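Local atomic coordinates of UDP-4-amino-4,6-dideoxy-N-acetyl-beta-L-altrosamine transaminase (Helicobacter pylori, PDB entry 2FNU), a protein that transfers an amino group from L-glutamate to a UDP-linked 4-keto sugar, using pyridoxal phosphate, in the second step of pseudaminic acid synthesis for flagellin modification. Residues E38-E43 with L238-L243; L302-K307 with L366-S371; L258-I263 with A351-E356. One frame throughout, in Å; residues are numbered along the deposited sequence.

Contact 1. Residues E38-E43 with L238-L243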
loop_
_atom_site.group_PDB
_atom_site.type_symbol
_atom_site.label_atom_id
_atom_site.label_comp_id
_atom_site.label_asym_id
_atom_site.label_seq_id
_atom_site.Cartn_x
_atom_site.Cartn_y
_atom_site.Cartn_z
ATOM N N GLU B 38 12.811 -7.115 -8.545
ATOM C CA GLU B 38 13.730 -7.150 -7.411
ATOM C C GLU B 38 15.132 -7.616 -7.845
ATOM O O GLU B 38 16.137 -7.008 -7.456
ATOM C CB GLU B 38 13.150 -8.041 -6.312
ATOM C CG GLU B 38 11.959 -7.356 -5.640
ATOM C CD GLU B 38 11.152 -8.277 -4.733
ATOM O OE1 GLU B 38 10.240 -7.751 -4.055
ATOM O OE2 GLU B 38 11.425 -9.507 -4.673
ATOM N N GLU B 39 15.198 -8.685 -8.642
ATOM C CA GLU B 39 16.484 -9.172 -9.155
ATOM C C GLU B 39 17.166 -8.120 -10.020
ATOM O O GLU B 39 18.387 -7.929 -9.920
ATOM C CB GLU B 39 16.287 -10.468 -9.945
ATOM C CG GLU B 39 15.956 -11.651 -9.032
ATOM C CD GLU B 39 15.352 -12.856 -9.741
ATOM O OE1 GLU B 39 15.005 -13.820 -9.029
ATOM O OE2 GLU B 39 15.218 -12.850 -10.984
ATOM N N ALA B 40 16.388 -7.432 -10.858
ATOM C CA ALA B 40 16.959 -6.402 -11.715
ATOM C C ALA B 40 17.504 -5.226 -10.895
ATOM O O ALA B 40 18.536 -4.623 -11.228
ATOM C CB ALA B 40 15.938 -5.952 -12.756
ATOM N N LEU B 41 16.815 -4.890 -9.804
ATOM C CA LEU B 41 17.319 -3.840 -8.919
ATOM C C LEU B 41 18.647 -4.251 -8.277
ATOM O O LEU B 41 19.556 -3.429 -8.145
ATOM C CB LEU B 41 16.289 -3.480 -7.835
ATOM C CG LEU B 41 15.065 -2.696 -8.342
ATOM C CD1 LEU B 41 13.929 -2.775 -7.310
ATOM C CD2 LEU B 41 15.434 -1.227 -8.639
ATOM N N CYS B 42 18.754 -5.513 -7.864
ATOM C CA CYS B 42 20.011 -5.979 -7.273
ATOM C C CYS B 42 21.143 -5.886 -8.297
ATOM O O CYS B 42 22.263 -5.516 -7.941
ATOM C CB CYS B 42 19.872 -7.426 -6.793
ATOM S SG CYS B 42 18.812 -7.542 -5.319
ATOM N N GLU B 43 20.854 -6.242 -9.544
ATOM C CA GLU B 43 21.874 -6.200 -10.602
ATOM C C GLU B 43 22.274 -4.758 -10.924
ATOM O O GLU B 43 23.457 -4.438 -11.073
ATOM C CB GLU B 43 21.392 -6.934 -11.846
ATOM C CG GLU B 43 21.279 -8.410 -11.567
ATOM C CD GLU B 43 21.302 -9.270 -12.811
ATOM O OE1 GLU B 43 21.936 -8.864 -13.812
ATOM O OE2 GLU B 43 20.693 -10.363 -12.771
ATOM N N LEU B 238 5.857 -2.592 -15.281
ATOM C CA LEU B 238 6.208 -1.217 -15.551
ATOM C C LEU B 238 7.586 -0.879 -14.981
ATOM O O LEU B 238 8.428 -0.280 -15.657
ATOM C CB LEU B 238 5.117 -0.303 -14.994
ATOM C CG LEU B 238 5.256 1.182 -15.259
ATOM C CD1 LEU B 238 5.616 1.452 -16.734
ATOM C CD2 LEU B 238 3.956 1.911 -14.842
ATOM N N GLY B 239 7.825 -1.274 -13.736
ATOM C CA GLY B 239 9.132 -1.000 -13.109
ATOM C C GLY B 239 10.316 -1.609 -13.825
ATOM O O GLY B 239 11.343 -0.944 -14.013
ATOM N N LEU B 240 10.183 -2.882 -14.204
ATOM C CA LEU B 240 11.230 -3.601 -14.940
ATOM C C LEU B 240 11.540 -2.885 -16.246
ATOM O O LEU B 240 12.708 -2.689 -16.596
ATOM C CB LEU B 240 10.779 -5.022 -15.272
ATOM C CG LEU B 240 11.195 -6.235 -14.464
ATOM C CD1 LEU B 240 10.433 -7.431 -15.029
ATOM C CD2 LEU B 240 12.693 -6.458 -14.556
ATOM N N SER B 241 10.486 -2.487 -16.963
ATOM C CA SER B 241 10.649 -1.865 -18.277
ATOM C C SER B 241 11.289 -0.489 -18.148
ATOM O O SER B 241 12.182 -0.120 -18.932
ATOM C CB SER B 241 9.286 -1.778 -18.986
ATOM O OG SER B 241 9.440 -1.255 -20.293
ATOM N N GLN B 242 10.855 0.274 -17.148
ATOM C CA GLN B 242 11.465 1.571 -16.870
ATOM C C GLN B 242 12.931 1.434 -16.425
ATOM O O GLN B 242 13.802 2.206 -16.852
ATOM C CB GLN B 242 10.649 2.273 -15.776
ATOM C CG GLN B 242 9.310 2.822 -16.282
ATOM C CD GLN B 242 9.394 4.299 -16.572
ATOM O OE1 GLN B 242 9.628 5.110 -15.665
ATOM N NE2 GLN B 242 9.229 4.678 -17.853
ATOM N N LEU B 243 13.211 0.453 -15.570
ATOM C CA LEU B 243 14.570 0.266 -15.045
ATOM C C LEU B 243 15.557 -0.028 -16.172
ATOM O O LEU B 243 16.704 0.423 -16.121
ATOM C CB LEU B 243 14.610 -0.854 -13.991
ATOM C CG LEU B 243 15.967 -1.083 -13.337
ATOM C CD1 LEU B 243 16.448 0.144 -12.563
ATOM C CD2 LEU B 243 15.850 -2.276 -12.411
#

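Contact 2. Residues L302-K307 with L366-S371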
loop_
_atom_site.group_PDB
_atom_site.type_symbol
_atom_site.label_atom_id
_atom_site.label_comp_id
_atom_site.label_asym_id
_atom_site.label_seq_id
_atom_site.Cartn_x
_atom_site.Cartn_y
_atom_site.Cartn_z
ATOM N N LEU B 302 6.616 32.752 -7.018
ATOM C CA LEU B 302 6.026 31.458 -7.369
ATOM C C LEU B 302 4.744 31.605 -8.175
ATOM O O LEU B 302 4.553 30.894 -9.168
ATOM C CB LEU B 302 5.771 30.619 -6.111
ATOM C CG LEU B 302 7.003 30.112 -5.360
ATOM C CD1 LEU B 302 6.570 29.628 -3.990
ATOM C CD2 LEU B 302 7.710 28.992 -6.134
ATOM N N GLU B 303 3.871 32.521 -7.748
ATOM C CA GLU B 303 2.640 32.814 -8.489
ATOM C C GLU B 303 2.928 33.346 -9.899
ATOM O O GLU B 303 2.245 32.973 -10.857
ATOM C CB GLU B 303 1.747 33.786 -7.702
ATOM C CG GLU B 303 1.088 33.126 -6.491
ATOM C CD GLU B 303 0.465 34.108 -5.497
ATOM O OE1 GLU B 303 0.717 35.332 -5.583
ATOM O OE2 GLU B 303 -0.270 33.633 -4.605
ATOM N N SER B 304 3.970 34.166 -10.026
ATOM C CA SER B 304 4.378 34.677 -11.332
ATOM C C SER B 304 4.883 33.547 -12.237
ATOM O O SER B 304 4.521 33.472 -13.415
ATOM C CB SER B 304 5.439 35.765 -11.157
ATOM O OG SER B 304 5.854 36.292 -12.413
ATOM N N LEU B 305 5.698 32.645 -11.683
ATOM C CA LEU B 305 6.161 31.489 -12.442
ATOM C C LEU B 305 4.969 30.688 -12.933
ATOM O O LEU B 305 4.892 30.331 -14.105
ATOM C CB LEU B 305 7.085 30.606 -11.592
ATOM C CG LEU B 305 8.465 31.207 -11.297
ATOM C CD1 LEU B 305 9.240 30.307 -10.342
ATOM C CD2 LEU B 305 9.263 31.468 -12.590
ATOM N N HIS B 306 4.025 30.415 -12.030
ATOM C CA HIS B 306 2.854 29.631 -12.413
ATOM C C HIS B 306 2.016 30.322 -13.488
ATOM O O HIS B 306 1.516 29.655 -14.389
ATOM C CB HIS B 306 2.009 29.281 -11.186
ATOM C CG HIS B 306 2.541 28.110 -10.421
ATOM N ND1 HIS B 306 1.754 27.042 -10.051
ATOM C CD2 HIS B 306 3.796 27.821 -9.997
ATOM C CE1 HIS B 306 2.492 26.162 -9.399
ATOM N NE2 HIS B 306 3.734 26.611 -9.351
ATOM N N LYS B 307 1.883 31.647 -13.401
ATOM C CA LYS B 307 1.126 32.390 -14.427
ATOM C C LYS B 307 1.775 32.270 -15.804
ATOM O O LYS B 307 1.093 32.342 -16.824
ATOM C CB LYS B 307 0.969 33.855 -14.023
ATOM C CG LYS B 307 -0.146 34.077 -13.019
ATOM C CD LYS B 307 -0.287 35.542 -12.644
ATOM C CE LYS B 307 -1.325 35.720 -11.545
ATOM N NZ LYS B 307 -1.486 37.149 -11.160
ATOM N N LEU B 366 14.258 33.730 -15.718
ATOM C CA LEU B 366 15.060 34.946 -15.602
ATOM C C LEU B 366 14.188 36.195 -15.708
ATOM O O LEU B 366 14.369 37.132 -14.920
ATOM C CB LEU B 366 16.206 34.980 -16.630
ATOM C CG LEU B 366 17.283 33.921 -16.393
ATOM C CD1 LEU B 366 18.244 33.920 -17.592
ATOM C CD2 LEU B 366 18.038 34.136 -15.085
ATOM N N LYS B 367 13.251 36.190 -16.655
ATOM C CA LYS B 367 12.361 37.344 -16.851
ATOM C C LYS B 367 11.518 37.587 -15.616
ATOM O O LYS B 367 11.269 38.726 -15.259
ATOM C CB LYS B 367 11.457 37.166 -18.072
ATOM C CG LYS B 367 12.201 37.221 -19.408
ATOM C CD LYS B 367 12.998 38.513 -19.577
ATOM C CE LYS B 367 13.765 38.523 -20.892
ATOM N NZ LYS B 367 14.908 39.481 -20.867
ATOM N N THR B 368 11.086 36.505 -14.972
ATOM C CA THR B 368 10.275 36.601 -13.773
ATOM C C THR B 368 11.057 37.309 -12.667
ATOM O O THR B 368 10.571 38.275 -12.055
ATOM C CB THR B 368 9.841 35.197 -13.305
ATOM O OG1 THR B 368 9.036 34.593 -14.324
ATOM C CG2 THR B 368 9.050 35.285 -11.999
ATOM N N PHE B 369 12.269 36.838 -12.398
ATOM C CA PHE B 369 13.097 37.451 -11.367
ATOM C C PHE B 369 13.417 38.903 -11.679
ATOM O O PHE B 369 13.382 39.756 -10.794
ATOM C CB PHE B 369 14.363 36.635 -11.127
ATOM C CG PHE B 369 14.150 35.504 -10.168
ATOM C CD1 PHE B 369 13.755 34.250 -10.629
ATOM C CD2 PHE B 369 14.278 35.712 -8.796
ATOM C CE1 PHE B 369 13.517 33.202 -9.725
ATOM C CE2 PHE B 369 14.056 34.671 -7.884
ATOM C CZ PHE B 369 13.676 33.413 -8.350
ATOM N N GLU B 370 13.692 39.179 -12.945
ATOM C CA GLU B 370 14.000 40.538 -13.375
ATOM C C GLU B 370 12.865 41.497 -13.014
ATOM O O GLU B 370 13.110 42.668 -12.703
ATOM C CB GLU B 370 14.265 40.554 -14.880
ATOM C CG GLU B 370 14.816 41.888 -15.416
ATOM C CD GLU B 370 14.971 41.883 -16.927
ATOM O OE1 GLU B 370 14.212 41.160 -17.616
ATOM O OE2 GLU B 370 15.853 42.607 -17.439
ATOM N N SER B 371 11.629 41.000 -13.044
ATOM C CA SER B 371 10.452 41.855 -12.840
ATOM C C SER B 371 10.265 42.327 -11.397
ATOM O O SER B 371 9.474 43.235 -11.145
ATOM C CB SER B 371 9.186 41.137 -13.311
ATOM O OG SER B 371 8.816 40.125 -12.388
#

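Contact 3. Residues L258-I263 with A351-E356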
loop_
_atom_site.group_PDB
_atom_site.type_symbol
_atom_site.label_atom_id
_atom_site.label_comp_id
_atom_site.label_asym_id
_atom_site.label_seq_id
_atom_site.Cartn_x
_atom_site.Cartn_y
_atom_site.Cartn_z
ATOM N N LEU B 258 21.916 20.605 -17.592
ATOM C CA LEU B 258 23.054 21.317 -18.175
ATOM C C LEU B 258 22.600 22.527 -18.983
ATOM O O LEU B 258 23.302 23.556 -19.021
ATOM C CB LEU B 258 23.907 20.379 -19.038
ATOM C CG LEU B 258 24.686 19.332 -18.238
ATOM C CD1 LEU B 258 25.238 18.280 -19.203
ATOM C CD2 LEU B 258 25.803 19.937 -17.361
ATOM N N THR B 259 21.449 22.407 -19.652
ATOM C CA THR B 259 20.893 23.540 -20.406
ATOM C C THR B 259 20.498 24.669 -19.460
ATOM O O THR B 259 20.845 25.828 -19.691
ATOM C CB THR B 259 19.711 23.088 -21.268
ATOM O OG1 THR B 259 20.212 22.184 -22.251
ATOM C CG2 THR B 259 19.048 24.267 -21.976
ATOM N N TYR B 260 19.783 24.349 -18.384
ATOM C CA TYR B 260 19.540 25.374 -17.382
ATOM C C TYR B 260 20.849 26.008 -16.889
ATOM O O TYR B 260 20.935 27.229 -16.747
ATOM C CB TYR B 260 18.862 24.751 -16.171
ATOM C CG TYR B 260 17.369 24.497 -16.242
ATOM C CD1 TYR B 260 16.466 25.527 -16.516
ATOM C CD2 TYR B 260 16.848 23.237 -15.930
ATOM C CE1 TYR B 260 15.088 25.305 -16.510
ATOM C CE2 TYR B 260 15.464 23.004 -15.940
ATOM C CZ TYR B 260 14.593 24.050 -16.218
ATOM O OH TYR B 260 13.229 23.842 -16.192
ATOM N N ASP B 261 21.849 25.173 -16.586
ATOM C CA ASP B 261 23.139 25.678 -16.083
ATOM C C ASP B 261 23.710 26.711 -17.060
ATOM O O ASP B 261 24.172 27.783 -16.633
ATOM C CB ASP B 261 24.152 24.554 -15.915
ATOM C CG ASP B 261 23.844 23.625 -14.746
ATOM O OD1 ASP B 261 22.901 23.857 -13.951
ATOM O OD2 ASP B 261 24.596 22.634 -14.628
ATOM N N ARG B 262 23.671 26.394 -18.357
ATOM C CA ARG B 262 24.264 27.313 -19.344
ATOM C C ARG B 262 23.549 28.655 -19.312
ATOM O O ARG B 262 24.192 29.720 -19.305
ATOM C CB ARG B 262 24.213 26.740 -20.758
ATOM C CG ARG B 262 25.140 25.568 -20.994
ATOM C CD ARG B 262 25.242 25.283 -22.489
ATOM N NE ARG B 262 23.945 25.024 -23.126
ATOM C CZ ARG B 262 23.313 23.852 -23.100
ATOM N NH1 ARG B 262 23.846 22.813 -22.447
ATOM N NH2 ARG B 262 22.143 23.718 -23.736
ATOM N N ILE B 263 22.216 28.617 -19.301
ATOM C CA ILE B 263 21.442 29.849 -19.389
ATOM C C ILE B 263 21.503 30.648 -18.088
ATOM O O ILE B 263 21.497 31.887 -18.120
ATOM C CB ILE B 263 19.975 29.528 -19.799
ATOM C CG1 ILE B 263 19.977 28.916 -21.215
ATOM C CG2 ILE B 263 19.075 30.764 -19.735
ATOM C CD1 ILE B 263 18.675 28.252 -21.642
ATOM N N ALA B 351 12.569 13.548 -17.879
ATOM C CA ALA B 351 13.209 13.032 -19.093
ATOM C C ALA B 351 12.518 13.444 -20.386
ATOM O O ALA B 351 13.110 13.332 -21.462
ATOM C CB ALA B 351 13.315 11.528 -19.025
ATOM N N ASN B 352 11.275 13.898 -20.295
ATOM C CA ASN B 352 10.547 14.294 -21.511
ATOM C C ASN B 352 10.551 15.789 -21.780
ATOM O O ASN B 352 9.874 16.255 -22.703
ATOM C CB ASN B 352 9.114 13.776 -21.490
ATOM C CG ASN B 352 9.007 12.314 -21.948
ATOM O OD1 ASN B 352 9.905 11.781 -22.613
ATOM N ND2 ASN B 352 7.891 11.678 -21.620
ATOM N N LEU B 353 11.317 16.537 -20.996
ATOM C CA LEU B 353 11.417 17.976 -21.176
ATOM C C LEU B 353 12.498 18.265 -22.209
ATOM O O LEU B 353 13.693 18.149 -21.913
ATOM C CB LEU B 353 11.761 18.619 -19.830
ATOM C CG LEU B 353 11.520 20.114 -19.652
ATOM C CD1 LEU B 353 10.037 20.449 -19.808
ATOM C CD2 LEU B 353 12.055 20.533 -18.280
ATOM N N ASN B 354 12.072 18.621 -23.421
ATOM C CA ASN B 354 13.030 18.765 -24.526
ATOM C C ASN B 354 13.836 20.062 -24.455
ATOM O O ASN B 354 13.555 20.956 -23.649
ATOM C CB ASN B 354 12.365 18.560 -25.898
ATOM C CG ASN B 354 11.384 19.660 -26.264
ATOM O OD1 ASN B 354 11.403 20.747 -25.695
ATOM N ND2 ASN B 354 10.530 19.387 -27.246
ATOM N N LEU B 355 14.844 20.155 -25.305
ATOM C CA LEU B 355 15.773 21.271 -25.249
ATOM C C LEU B 355 15.086 22.626 -25.398
ATOM O O LEU B 355 15.367 23.565 -24.653
ATOM C CB LEU B 355 16.868 21.076 -26.307
ATOM C CG LEU B 355 17.871 22.202 -26.532
ATOM C CD1 LEU B 355 18.642 22.468 -25.270
ATOM C CD2 LEU B 355 18.814 21.829 -27.654
ATOM N N GLU B 356 14.184 22.723 -26.367
ATOM C CA GLU B 356 13.482 23.972 -26.629
ATOM C C GLU B 356 12.653 24.373 -25.405
ATOM O O GLU B 356 12.601 25.542 -25.024
ATOM C CB GLU B 356 12.576 23.805 -27.854
ATOM C CG GLU B 356 11.728 25.025 -28.183
ATOM C CD GLU B 356 10.968 24.857 -29.476
ATOM O OE1 GLU B 356 10.070 23.989 -29.518
ATOM O OE2 GLU B 356 11.279 25.601 -30.442
#

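Contact 1. Residues E38-E43 with L238-L243
Two helices beside the central sheet of this fold-type I aminotransferase meet here: Ala40 and Leu41 of helix 32-45 face Leu240 and Leu243 of helix 233-244. The segments run nearly side by side in the same direction, with axes 10.1 Å apart and a crossing angle of 26°. Ala40 sits at the middle, its methyl turned toward the other helix. Leu240 reaches in with one branch, and its CD2 stops 3.7 Å from Ala40 CB. Leu243 sends its own CD2 to the same methyl, again at 3.7 Å from Ala40 CB, so a single small side chain receives two leucine branches. CG of Leu243 lies anti to its backbone N (chi1 -177°), which extends the side chain across the gap until CD2 also rests on the main chain, 3.8 Å from Leu41 N. The side chain of Leu41 comes in at a slant to that of Leu243, and the two CD2 atoms of Leu41 and Leu243 close to 3.9 Å. No hydrogen bond joins the two segments; the side-chain contacts are all between apolar groups. Leu41 also packs on Ala50 and Val52 of strand 49-53, an outermost strand of the central sheet within this chain, where Glu38 also bonds Val52 N and pairs with Arg208. Helix 233-244 in turn leans on helix 13-23, with Ser241 and Gln242 both hydrogen-bonded to Asp15.

Contact 2. Residues L302-K307 with L366-S371
Thr368 meets Ser304 and Leu305 with no flat group between them; rings lie nearby on each helix. Phe369, next to Thr368, meets Phe294 edge-to-face and Phe270 with planes at about 60°. Round the other helix His306 makes edge-to-face contacts with Phe217 and Phe218 of the second subunit, while its NE2 is hydrogen-bonded to Ala312 O. Thr368 does the touching with both branches. Its chi1 of -62°, measured to OG1, sets the methyl CG2 anti to the backbone N, where it meets Ser304, 3.4 Å from Ser304 OG and 3.7 Å from Ser304 CB. Its other branch meets Leu305, whose side chain crosses at about a right angle, with Leu305 CD2 3.6 Å from Thr368 OG1 and 3.8 Å from Thr368 CB. That hydroxyl is buried against a methyl yet keeps a polar partner, the carbonyl O of Ser364 one turn earlier. Three residues on, Ser371 OG donates to Thr368 O at 2.6 Å, approaching with a C=O...donor angle of 140°, a little out of the carbonyl plane. Ser371 N reaches the same oxygen, giving it two donors from one residue. Leu305 also packs on Ile310 and Ala312. The arrangement is a helix-helix contact of the C-terminal domain of a fold-type I aminotransferase, setting the last helix of the chain, 355-370, against helix 298-307.

Contact 3. Residues L258-I263 with A351-E356
Leu355 CD1 is the methyl on which the contact turns: it lies 3.4 Å from Thr259 OG1 and 3.8 Å from Thr259 CG2, the leucine crossing the threonine at about a right angle. The same methyl stands at the edge of the Arg262 guanidinium, near its plane, 4.0 Å from NH2 of Arg262. A further, looser touch brings Leu353 CD2 to 4.1 Å from Tyr260 OH. One shell out, the arginine chain bends at chi3 (-57°) and folds back over its own helix, bringing one guanidinium face, near its rim, over Thr259 CA. There NH2 of Arg262 makes a weak bond of 2.9 Å to OG1 of Thr259, with an N-H...acceptor angle of only 126°. That hydroxyl is also bonded to Glu255 O, a turn back. Tyr260 is fixed at its far end by a hydrogen bond from OH to Pro348 O, and its ring meets those of Tyr286 and Phe264. Asn354 is the N-cap of helix 355-370; its side chain caps a backbone N in the first turn and its OD1 also bonds Ser357 OG. The result is a capped helix start, with its preceding loop, laid against the long helix 246-264 in the C-terminal domain of a fold-type I aminotransferase.

Contacts 2 and 3 share helix 355-370, one near its end and the other at its start; their centres are 18 Å apart and they touch, Leu366 CD1 lying 3.9 Å from Ile263 O. Contact 1 lies beside the central sheet, its centre 27 Å from that of contact 3 and their nearest atoms about 8 Å apart; consecutive helices 233-244 and 246-264 link the two. None reaches a ligand. The side chain of Leu41 is about 13 Å from bound pyridoxamine phosphate (4'-deoxy-4'-aminopyridoxal-5'-phosphate); those of Leu353 and Leu305 are about 11 and 14 Å from a bound UDP-sugar. Between side chains, Tyr260 and Leu305 lie about 8 Å from substrate-binding Tyr6 and Val314, respectively.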